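Local coordinates for protein hydrolase, isochorismatase family (Pseudomonas putida KT2440, PDB 4H17) that probably works as a hydrolase of the isochorismatase family, built on a Rossmann-like fold of a parallel sheet flanked by helices, at residues Pro18-Leu21 with Ser22-Ser25; Leu55-Ala58 with Ala59-Gly63; Asn107-Asn111 with Thr112-Glu116; His115-Leu118 with Gln119-His123. All blocks are in the same frame, centred on the assembly; numbering follows the deposited sequence. Where two conformers were deposited one is given.

Contact 1: residues Pro18-Leu21 with Ser22-Ser25; sequences PAKL and SHAS
Lys20 and His23 are the two ends of a tight turn, held by a backbone hydrogen bond from His23 N to Lys20 O at 2.9 Å. A second bond follows one residue on, from Ala24 N to Leu21 O at 3.1 Å. These overlapping bonds, each spanning three residues, form a short 3-10 turn that leads into strand 24-29.

At the surface, Ser22 carries its OG between the backbone N and the carbonyl carbon (chi1 62°), which places the oxygen over the centre of the His23 ring, 3.5 Å above its plane. The same OG lies 3.8 Å from Lys20 CB, and His23 CD2 approaches that CB obliquely at 4.0 Å, while the lysine chain bends away.

In buried surroundings, the methyl groups of Ala19 and Ala24 meet across the turn, CB to CB 4.3 Å. Both rest on Ile127 of strand 125-131, as does Leu21, and backbone bonds from Ser25 to Asp125 and Ile127 dock the new strand beside that one.

Chemically, the turn is amphipathic: the backbone amides of His23 and Ala24 are paired locally, polar side chains gather at the surface, and Ala19, Leu21 and Ala24 are buried against the sheet.

Contact 2: residues Leu55-Ala58 with Ala59-Gly63; sequences LLDA and ARKSG
Leu56 and Arg60 lie side by side, one turn apart on the helix and pointing the same way. The arginine chain is extended from CG to NE and runs along the carbonyl of Leu56, with Arg60 CG 3.2 Å from Leu56 O. Its guanidinium thereby reaches the leucine methyl CD2, which covers one face 3.7 Å above the plane, offset toward the rim. The polar rim is engaged elsewhere: NE forms a salt bridge with Glu98, and NH2 a hydrogen bond with the backbone O of Glu93. An alanine here is likely to leave Glu98 without its charged mate, the backbone O of Glu93 without its donor, and Leu56 CD2 without the guanidinium it lies against.

Helix 45-61, to which both residues belong, connects strand 24-29 to strand 66-71 in a beta-alpha-beta unit. Leu56 and Ala59 face these strands, touching Ile28 and Leu26 on one and Ile66 on the other.

Asp57 and Lys61 cross at a slant. With Asp57 CG anti to the backbone N (chi1 -178°), the carboxylate meets the lysine methylene, Lys61 CE lying 3.2 Å from both OD1 and OD2. A bend at chi4 (-101°) carries the ammonium off, and Lys61 NZ stays 4.3 Å from Asp57 OD2, beyond a salt bridge; any attraction is therefore probably modest.

The last turn closes with Ser62 N bonded to Ala58 O at 3.2 Å. A water donates to that same carbonyl, and Gly63, with phi 68° and its N bonded to Arg60 O, completes a Schellman motif.

Contact 3: residues Asn107-Asn111 with Thr112-Glu116; sequences NAFKN and TKLHE. With SO4 (sulfate ion), chain D.
Phe109 receives the methyl CD2 of Leu114 squarely on one ring face, a CH-pi contact 3.8 Å from the centroid and 6° off the normal. Around the ring's edge, in its plane, lie Asn107 OD1, His115 CA and a water. That water donates to Phe109 O and accepts from His115 N. Tyr147 stacks with the His115 ring and meets that of Phe109 with planes at about 50°.

Thr112 OG1 donates to a lone pair of Ala108 O in the carbonyl plane at 2.6 Å, and accepts from Leu114 N at 3.1 Å, an ST turn. The rotamer that sets OG1 between backbone N and carbonyl carbon (chi1 65°) permits both. With a valine in its place, Ala108 O and Leu114 N would probably both lose the hydroxyl that joins them.

Asn107 OD1 accepts from Phe109 N in an Asx turn, while ND2 donates to sulfate O2 at 2.9 Å and to Asp146 of the second subunit. The sulfate, probably from the crystallisation liquor, is also hydrogen-bonded to Tyr147 OH and Arg143 NH2 and, from the second subunit, to Arg143 NH1.

Within the fold, Phe109 packs on helix 133-146, Thr112 on strand 99-103, and Ala108 and Leu114 on strand 66-71.

Contact 4: residues His115-Leu118 with Gln119-His123; sequences HETL and QELGH
Gln119 lays its side-chain amide over one face of the His115 ring. The planes are 23° apart, and Gln119 CD sits 3.5 Å above the ring, offset toward its rim; the nearest atoms are His115 CE1 and Gln119 NE2 at 3.4 Å. A chain extended beyond CG, with CG beside the backbone N (chi1 -74°), brings the amide back across the preceding turn. This is a stack, without a hydrogen bond between the two polar groups.

The backbone accounts for the regular pairing. Gln119 N donates to His115 O, Glu120 N to Glu116 O, and Leu121 N to Thr117 O at 3.0 Å. The Thr117 hydroxyl is paired one turn back with Lys113 O.

Three donors converge on Leu118 O: Gly122 N at 3.1 Å, Leu121 N weakly, and a water at 2.9 Å. The water's second bond goes to His123 O at 2.7 Å, carrying the pairing past the helix end. Gly122 turns the chain with phi 85°, an angle at which a beta carbon would be jammed against the carbonyl O of Leu121.

The chemistry implies a helix end at which one carbonyl of the last turn, that of Leu118, is shared by amides and a water, while the amide of Gln119 contributes by its flat surface.

Contacts 1, 2 and 3 follow one another along the chain, and contact 4 begins on the stretch where contact 3 ends. All lie at the ends of strands or helices of one Rossmann-like domain, the helices packed on its parallel sheet. Contact 1 opens central strand 24-29, and contact 2 closes the following helix, 45-61; their centres are about 11 Å apart and Leu21 packs on Ala58. Contacts 3 and 4, the beginning and end of helix 114-121, share His115 and Glu116. Contact 4 returns to contact 1, their centres about 14 Å apart, where Leu121 and His123 pack on Ser25. Strand and helix ends thus meet around the start of strand 24-29, whereas contact 3 reaches the second subunit.

Contact 1: residues Pro18-Leu21 with Ser22-Ser25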
loop_
_atom_site.group_PDB
_atom_site.type_symbol
_atom_site.label_atom_id
_atom_site.label_comp_id
_atom_site.label_asym_id
_atom_site.label_seq_id
_atom_site.Cartn_x
_atom_site.Cartn_y
_atom_site.Cartn_z
ATOM N N PRO A 18 11.964 -9.129 14.093
ATOM C CA PRO A 18 10.801 -8.444 14.639
ATOM C C PRO A 18 11.147 -7.579 15.829
ATOM O O PRO A 18 12.127 -7.820 16.546
ATOM C CB PRO A 18 9.847 -9.564 15.026
ATOM C CG PRO A 18 10.679 -10.814 15.036
ATOM C CD PRO A 18 11.751 -10.584 14.027
ATOM N N ALA A 19 10.305 -6.576 16.054
ATOM C CA ALA A 19 10.549 -5.602 17.120
ATOM C C ALA A 19 10.443 -6.287 18.455
ATOM O O ALA A 19 9.649 -7.220 18.622
ATOM C CB ALA A 19 9.517 -4.487 17.074
ATOM N N LYS A 20 11.224 -5.811 19.412
ATOM C CA LYS A 20 11.019 -6.173 20.812
ATOM C C LYS A 20 10.284 -4.976 21.381
ATOM O O LYS A 20 10.724 -3.842 21.190
ATOM C CB LYS A 20 12.352 -6.382 21.547
ATOM C CG LYS A 20 13.165 -7.613 21.158
ATOM C CD LYS A 20 12.486 -8.913 21.558
ATOM C CE LYS A 20 13.475 -9.890 22.163
ATOM N NZ LYS A 20 14.556 -10.186 21.184
ATOM N N LEU A 21 9.176 -5.222 22.076
ATOM C CA LEU A 21 8.391 -4.143 22.695
ATOM C C LEU A 21 9.291 -3.207 23.526
ATOM O O LEU A 21 9.117 -1.993 23.521
ATOM C CB LEU A 21 7.262 -4.718 23.547
ATOM C CG LEU A 21 6.345 -3.701 24.213
ATOM C CD1 LEU A 21 5.784 -2.720 23.172
ATOM C CD2 LEU A 21 5.229 -4.410 24.969
ATOM N N SER A 22 10.285 -3.786 24.203
ATOM C CA SER A 22 11.195 -3.061 25.068
ATOM C C SER A 22 12.042 -2.028 24.350
ATOM O O SER A 22 12.561 -1.104 25.001
ATOM C CB SER A 22 12.104 -4.045 25.812
ATOM O OG SER A 22 12.923 -4.797 24.937
ATOM N N HIS A 23 12.183 -2.146 23.033
ATOM C CA HIS A 23 12.935 -1.162 22.252
ATOM C C HIS A 23 12.078 -0.459 21.203
ATOM O O HIS A 23 12.603 0.201 20.301
ATOM C CB HIS A 23 14.107 -1.850 21.570
ATOM C CG HIS A 23 14.971 -2.633 22.499
ATOM N ND1 HIS A 23 15.512 -2.095 23.645
ATOM C CD2 HIS A 23 15.383 -3.923 22.455
ATOM C CE1 HIS A 23 16.223 -3.020 24.269
ATOM N NE2 HIS A 23 16.167 -4.136 23.564
ATOM N N ALA A 24 10.763 -0.522 21.361
ATOM C CA ALA A 24 9.865 -0.049 20.304
ATOM C C ALA A 24 8.968 1.095 20.739
ATOM O O ALA A 24 8.815 1.337 21.910
ATOM C CB ALA A 24 9.010 -1.205 19.804
ATOM N N SER A 25 8.408 1.773 19.742
ATOM C CA SER A 25 7.260 2.691 19.917
ATOM C C SER A 25 6.013 1.952 19.397
ATOM O O SER A 25 6.061 1.310 18.337
ATOM C CB SER A 25 7.418 3.963 19.126
ATOM O OG SER A 25 8.553 4.776 19.490
#

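Contact 2: residues Leu55-Ala58 with Ala59-Gly63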
loop_
_atom_site.group_PDB
_atom_site.type_symbol
_atom_site.label_atom_id
_atom_site.label_comp_id
_atom_site.label_asym_id
_atom_site.label_seq_id
_atom_site.Cartn_x
_atom_site.Cartn_y
_atom_site.Cartn_z
ATOM N N LEU A 55 -1.788 -5.356 23.845
ATOM C CA LEU A 55 -0.586 -4.623 23.495
ATOM C C LEU A 55 -0.505 -3.367 24.323
ATOM O O LEU A 55 0.561 -3.037 24.839
ATOM C CB LEU A 55 -0.575 -4.247 22.014
ATOM C CG LEU A 55 -0.408 -5.399 21.004
ATOM C CD1 LEU A 55 -0.764 -4.921 19.610
ATOM C CD2 LEU A 55 1.003 -5.978 21.071
ATOM N N LEU A 56 -1.624 -2.668 24.471
ATOM C CA LEU A 56 -1.640 -1.461 25.304
ATOM C C LEU A 56 -1.257 -1.727 26.743
ATOM O O LEU A 56 -0.466 -0.996 27.352
ATOM C CB LEU A 56 -3.030 -0.857 25.328
ATOM C CG LEU A 56 -3.381 0.078 24.218
ATOM C CD1 LEU A 56 -4.844 0.434 24.384
ATOM C CD2 LEU A 56 -2.501 1.335 24.323
ATOM N N ASP A 57 -1.818 -2.794 27.295
ATOM C CA ASP A 57 -1.516 -3.201 28.655
ATOM C C ASP A 57 -0.023 -3.398 28.805
ATOM O O ASP A 57 0.574 -2.867 29.738
ATOM C CB ASP A 57 -2.285 -4.477 29.010
ATOM C CG ASP A 57 -2.044 -4.940 30.441
ATOM O OD1 ASP A 57 -2.172 -4.118 31.372
ATOM O OD2 ASP A 57 -1.724 -6.137 30.624
ATOM N N ALA A 58 0.566 -4.196 27.902
ATOM C CA ALA A 58 2.002 -4.524 27.919
ATOM C C ALA A 58 2.894 -3.314 27.737
ATOM O O ALA A 58 3.886 -3.185 28.424
ATOM C CB ALA A 58 2.335 -5.610 26.907
ATOM N N ALA A 59 2.547 -2.447 26.796
ATOM C CA ALA A 59 3.270 -1.217 26.607
ATOM C C ALA A 59 3.246 -0.302 27.824
ATOM O O ALA A 59 4.254 0.318 28.154
ATOM C CB ALA A 59 2.727 -0.478 25.391
ATOM N N ARG A 60 2.099 -0.199 28.481
ATOM C CA ARG A 60 1.963 0.632 29.650
ATOM C C ARG A 60 2.746 0.052 30.822
ATOM O O ARG A 60 3.423 0.789 31.526
ATOM C CB ARG A 60 0.497 0.854 29.978
ATOM C CG ARG A 60 -0.184 1.731 28.930
ATOM C CD ARG A 60 -1.681 1.692 29.030
ATOM N NE ARG A 60 -2.302 2.660 28.151
ATOM C CZ ARG A 60 -3.598 2.720 27.852
ATOM N NH1 ARG A 60 -4.476 1.853 28.369
ATOM N NH2 ARG A 60 -4.028 3.643 27.010
ATOM N N LYS A 61 2.706 -1.263 30.962
ATOM C CA LYS A 61 3.412 -1.900 32.076
ATOM C C LYS A 61 4.928 -1.669 31.950
ATOM O O LYS A 61 5.628 -1.581 32.967
ATOM C CB LYS A 61 3.062 -3.391 32.159
ATOM C CG LYS A 61 1.682 -3.680 32.754
ATOM C CD LYS A 61 1.261 -5.124 32.503
ATOM C CE LYS A 61 -0.010 -5.545 33.213
ATOM N NZ LYS A 61 0.187 -6.336 34.457
ATOM N N SER A 62 5.389 -1.600 30.704
ATOM C CA SER A 62 6.791 -1.515 30.318
ATOM C C SER A 62 7.253 -0.075 30.108
ATOM O O SER A 62 8.422 0.148 29.837
ATOM C CB SER A 62 6.987 -2.292 29.001
ATOM O OG SER A 62 6.976 -3.687 29.222
ATOM N N GLY A 63 6.350 0.888 30.212
ATOM C CA GLY A 63 6.700 2.305 30.013
ATOM C C GLY A 63 7.097 2.727 28.611
ATOM O O GLY A 63 7.926 3.639 28.439
HETATM O O HOH W 1 5.342 -5.567 29.757
#

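Contact 3: residues Asn107-Asn111 with Thr112-Glu116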
loop_
_atom_site.group_PDB
_atom_site.type_symbol
_atom_site.label_atom_id
_atom_site.label_comp_id
_atom_site.label_asym_id
_atom_site.label_seq_id
_atom_site.Cartn_x
_atom_site.Cartn_y
_atom_site.Cartn_z
ATOM N N ASN A 107 -2.261 7.714 4.861
ATOM C CA ASN A 107 -0.919 7.943 5.341
ATOM C C ASN A 107 -0.945 8.824 6.602
ATOM O O ASN A 107 -1.147 10.029 6.530
ATOM C CB ASN A 107 -0.115 8.636 4.237
ATOM C CG ASN A 107 1.246 9.103 4.694
ATOM O OD1 ASN A 107 1.716 8.728 5.797
ATOM N ND2 ASN A 107 1.862 9.944 3.908
ATOM N N ALA A 108 -0.654 8.203 7.755
ATOM C CA ALA A 108 -0.721 8.917 9.021
ATOM C C ALA A 108 0.385 9.951 9.247
ATOM O O ALA A 108 0.309 10.723 10.210
ATOM C CB ALA A 108 -0.784 7.959 10.212
ATOM N N PHE A 109 1.403 9.969 8.372
ATOM C CA PHE A 109 2.427 11.042 8.402
ATOM C C PHE A 109 1.967 12.372 7.824
ATOM O O PHE A 109 2.492 13.432 8.201
ATOM C CB PHE A 109 3.682 10.581 7.671
ATOM C CG PHE A 109 4.405 9.445 8.362
ATOM C CD1 PHE A 109 4.082 8.132 8.053
ATOM C CD2 PHE A 109 5.407 9.683 9.295
ATOM C CE1 PHE A 109 4.738 7.097 8.637
ATOM C CE2 PHE A 109 6.033 8.626 9.939
ATOM C CZ PHE A 109 5.720 7.338 9.576
ATOM N N LYS A 110 1.050 12.327 6.851
ATOM C CA LYS A 110 0.731 13.510 6.053
ATOM C C LYS A 110 0.044 14.575 6.884
ATOM O O LYS A 110 -1.063 14.373 7.384
ATOM C CB LYS A 110 -0.113 13.122 4.837
ATOM C CG LYS A 110 -0.598 14.269 3.956
ATOM C CD LYS A 110 0.514 15.098 3.316
ATOM C CE LYS A 110 0.011 15.883 2.096
ATOM N NZ LYS A 110 1.118 16.552 1.335
ATOM N N ASN A 111 0.735 15.704 7.030
ATOM C CA ASN A 111 0.264 16.846 7.832
ATOM C C ASN A 111 -0.039 16.564 9.311
ATOM O O ASN A 111 -0.879 17.234 9.914
ATOM C CB ASN A 111 -0.949 17.515 7.165
ATOM C CG ASN A 111 -0.667 17.982 5.746
ATOM O OD1 ASN A 111 0.426 18.476 5.425
ATOM N ND2 ASN A 111 -1.669 17.859 4.883
ATOM N N THR A 112 0.705 15.631 9.919
ATOM C CA THR A 112 0.501 15.298 11.354
ATOM C C THR A 112 1.742 15.486 12.258
ATOM O O THR A 112 1.661 15.373 13.477
ATOM C CB THR A 112 0.071 13.840 11.532
ATOM O OG1 THR A 112 1.160 13.004 11.098
ATOM C CG2 THR A 112 -1.214 13.526 10.776
ATOM N N LYS A 113 2.887 15.680 11.649
ATOM C CA LYS A 113 4.141 15.683 12.422
ATOM C C LYS A 113 4.470 14.341 13.101
ATOM O O LYS A 113 5.305 14.264 14.036
ATOM C CB LYS A 113 4.165 16.825 13.437
ATOM C CG LYS A 113 4.366 18.165 12.754
ATOM C CD LYS A 113 4.480 19.334 13.723
ATOM C CE LYS A 113 5.070 20.556 13.032
ATOM N NZ LYS A 113 4.318 20.939 11.805
ATOM N N LEU A 114 3.818 13.263 12.639
ATOM C CA LEU A 114 4.177 11.934 13.117
ATOM C C LEU A 114 5.666 11.655 12.945
ATOM O O LEU A 114 6.298 11.077 13.843
ATOM C CB LEU A 114 3.328 10.855 12.426
ATOM C CG LEU A 114 3.646 9.401 12.783
ATOM C CD1 LEU A 114 3.536 9.098 14.265
ATOM C CD2 LEU A 114 2.769 8.425 11.980
ATOM N N HIS A 115 6.255 12.111 11.851
ATOM C CA HIS A 115 7.699 11.911 11.662
ATOM C C HIS A 115 8.549 12.572 12.773
ATOM O O HIS A 115 9.378 11.901 13.410
ATOM C CB HIS A 115 8.124 12.365 10.276
ATOM C CG HIS A 115 9.515 11.949 9.953
ATOM N ND1 HIS A 115 10.349 12.683 9.145
ATOM C CD2 HIS A 115 10.219 10.867 10.344
ATOM C CE1 HIS A 115 11.520 12.070 9.057
ATOM N NE2 HIS A 115 11.469 10.963 9.773
ATOM N N GLU A 116 8.276 13.845 13.053
ATOM C CA GLU A 116 8.985 14.618 14.070
ATOM C C GLU A 116 8.825 13.925 15.412
ATOM O O GLU A 116 9.785 13.796 16.179
ATOM C CB GLU A 116 8.376 16.044 14.114
ATOM C CG GLU A 116 8.944 17.071 15.097
ATOM C CD GLU A 116 8.355 18.472 14.895
ATOM O OE1 GLU A 116 7.565 18.674 13.941
ATOM O OE2 GLU A 116 8.694 19.388 15.669
HETATM S S SO4 D . 4.451 12.862 4.343
HETATM O O1 SO4 D . 3.351 13.354 3.499
HETATM O O2 SO4 D . 4.262 11.424 4.462
HETATM O O3 SO4 D . 4.338 13.495 5.668
HETATM O O4 SO4 D . 5.765 13.165 3.680
HETATM O O HOH W 2 4.921 13.393 9.536
#

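Contact 4: residues His115-Leu118 with Gln119-His123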
loop_
_atom_site.group_PDB
_atom_site.type_symbol
_atom_site.label_atom_id
_atom_site.label_comp_id
_atom_site.label_asym_id
_atom_site.label_seq_id
_atom_site.Cartn_x
_atom_site.Cartn_y
_atom_site.Cartn_z
ATOM N N HIS A 115 6.255 12.111 11.851
ATOM C CA HIS A 115 7.699 11.911 11.662
ATOM C C HIS A 115 8.549 12.572 12.773
ATOM O O HIS A 115 9.378 11.901 13.410
ATOM C CB HIS A 115 8.124 12.365 10.276
ATOM C CG HIS A 115 9.515 11.949 9.953
ATOM N ND1 HIS A 115 10.349 12.683 9.145
ATOM C CD2 HIS A 115 10.219 10.867 10.344
ATOM C CE1 HIS A 115 11.520 12.070 9.057
ATOM N NE2 HIS A 115 11.469 10.963 9.773
ATOM N N GLU A 116 8.276 13.845 13.053
ATOM C CA GLU A 116 8.985 14.618 14.070
ATOM C C GLU A 116 8.825 13.925 15.412
ATOM O O GLU A 116 9.785 13.796 16.179
ATOM C CB GLU A 116 8.376 16.044 14.114
ATOM C CG GLU A 116 8.944 17.071 15.097
ATOM C CD GLU A 116 8.355 18.472 14.895
ATOM O OE1 GLU A 116 7.565 18.674 13.941
ATOM O OE2 GLU A 116 8.694 19.388 15.669
ATOM N N THR A 117 7.611 13.446 15.683
ATOM C CA THR A 117 7.329 12.741 16.913
ATOM C C THR A 117 8.160 11.452 17.029
ATOM O O THR A 117 8.811 11.167 18.077
ATOM C CB THR A 117 5.851 12.422 17.027
ATOM O OG1 THR A 117 5.151 13.677 17.101
ATOM C CG2 THR A 117 5.556 11.578 18.250
ATOM N N LEU A 118 8.143 10.638 15.989
ATOM C CA LEU A 118 8.920 9.399 16.034
ATOM C C LEU A 118 10.436 9.671 16.133
ATOM O O LEU A 118 11.122 8.935 16.833
ATOM C CB LEU A 118 8.597 8.511 14.847
ATOM C CG LEU A 118 7.165 8.004 14.753
ATOM C CD1 LEU A 118 7.023 7.178 13.479
ATOM C CD2 LEU A 118 6.863 7.196 15.998
ATOM N N GLN A 119 10.921 10.745 15.498
ATOM C CA GLN A 119 12.335 11.175 15.630
ATOM C C GLN A 119 12.677 11.505 17.086
ATOM O O GLN A 119 13.663 11.017 17.641
ATOM C CB GLN A 119 12.632 12.349 14.701
ATOM C CG GLN A 119 12.732 11.901 13.268
ATOM C CD GLN A 119 12.888 13.064 12.309
ATOM O OE1 GLN A 119 12.184 14.063 12.410
ATOM N NE2 GLN A 119 13.822 12.945 11.390
ATOM N N GLU A 120 11.793 12.272 17.714
ATOM C CA GLU A 120 11.948 12.653 19.077
ATOM C C GLU A 120 11.978 11.464 20.029
ATOM O O GLU A 120 12.700 11.474 21.063
ATOM C CB GLU A 120 10.777 13.535 19.432
ATOM C CG GLU A 120 10.922 14.261 20.739
ATOM C CD GLU A 120 9.786 15.238 20.977
ATOM O OE1 GLU A 120 8.789 15.161 20.247
ATOM O OE2 GLU A 120 9.921 16.082 21.868
ATOM N N LEU A 121 11.195 10.442 19.708
ATOM C CA LEU A 121 11.115 9.268 20.554
ATOM C C LEU A 121 12.355 8.369 20.395
ATOM O O LEU A 121 12.728 7.631 21.304
ATOM C CB LEU A 121 9.880 8.473 20.238
ATOM C CG LEU A 121 8.588 8.865 20.971
ATOM C CD1 LEU A 121 8.470 10.367 21.153
ATOM C CD2 LEU A 121 7.329 8.318 20.338
ATOM N N GLY A 122 13.026 8.474 19.257
ATOM C CA GLY A 122 14.309 7.840 19.119
ATOM C C GLY A 122 14.346 6.387 18.716
ATOM O O GLY A 122 15.436 5.853 18.620
ATOM N N HIS A 123 13.198 5.747 18.488
ATOM C CA HIS A 123 13.177 4.308 18.099
ATOM C C HIS A 123 12.908 4.081 16.637
ATOM O O HIS A 123 11.910 4.555 16.094
ATOM C CB HIS A 123 12.150 3.539 18.939
ATOM C CG HIS A 123 12.371 3.700 20.397
ATOM N ND1 HIS A 123 13.481 3.190 21.034
ATOM C CD2 HIS A 123 11.640 4.325 21.345
ATOM C CE1 HIS A 123 13.431 3.507 22.314
ATOM N NE2 HIS A 123 12.325 4.199 22.528
HETATM O O HOH W 3 10.347 6.223 17.594
#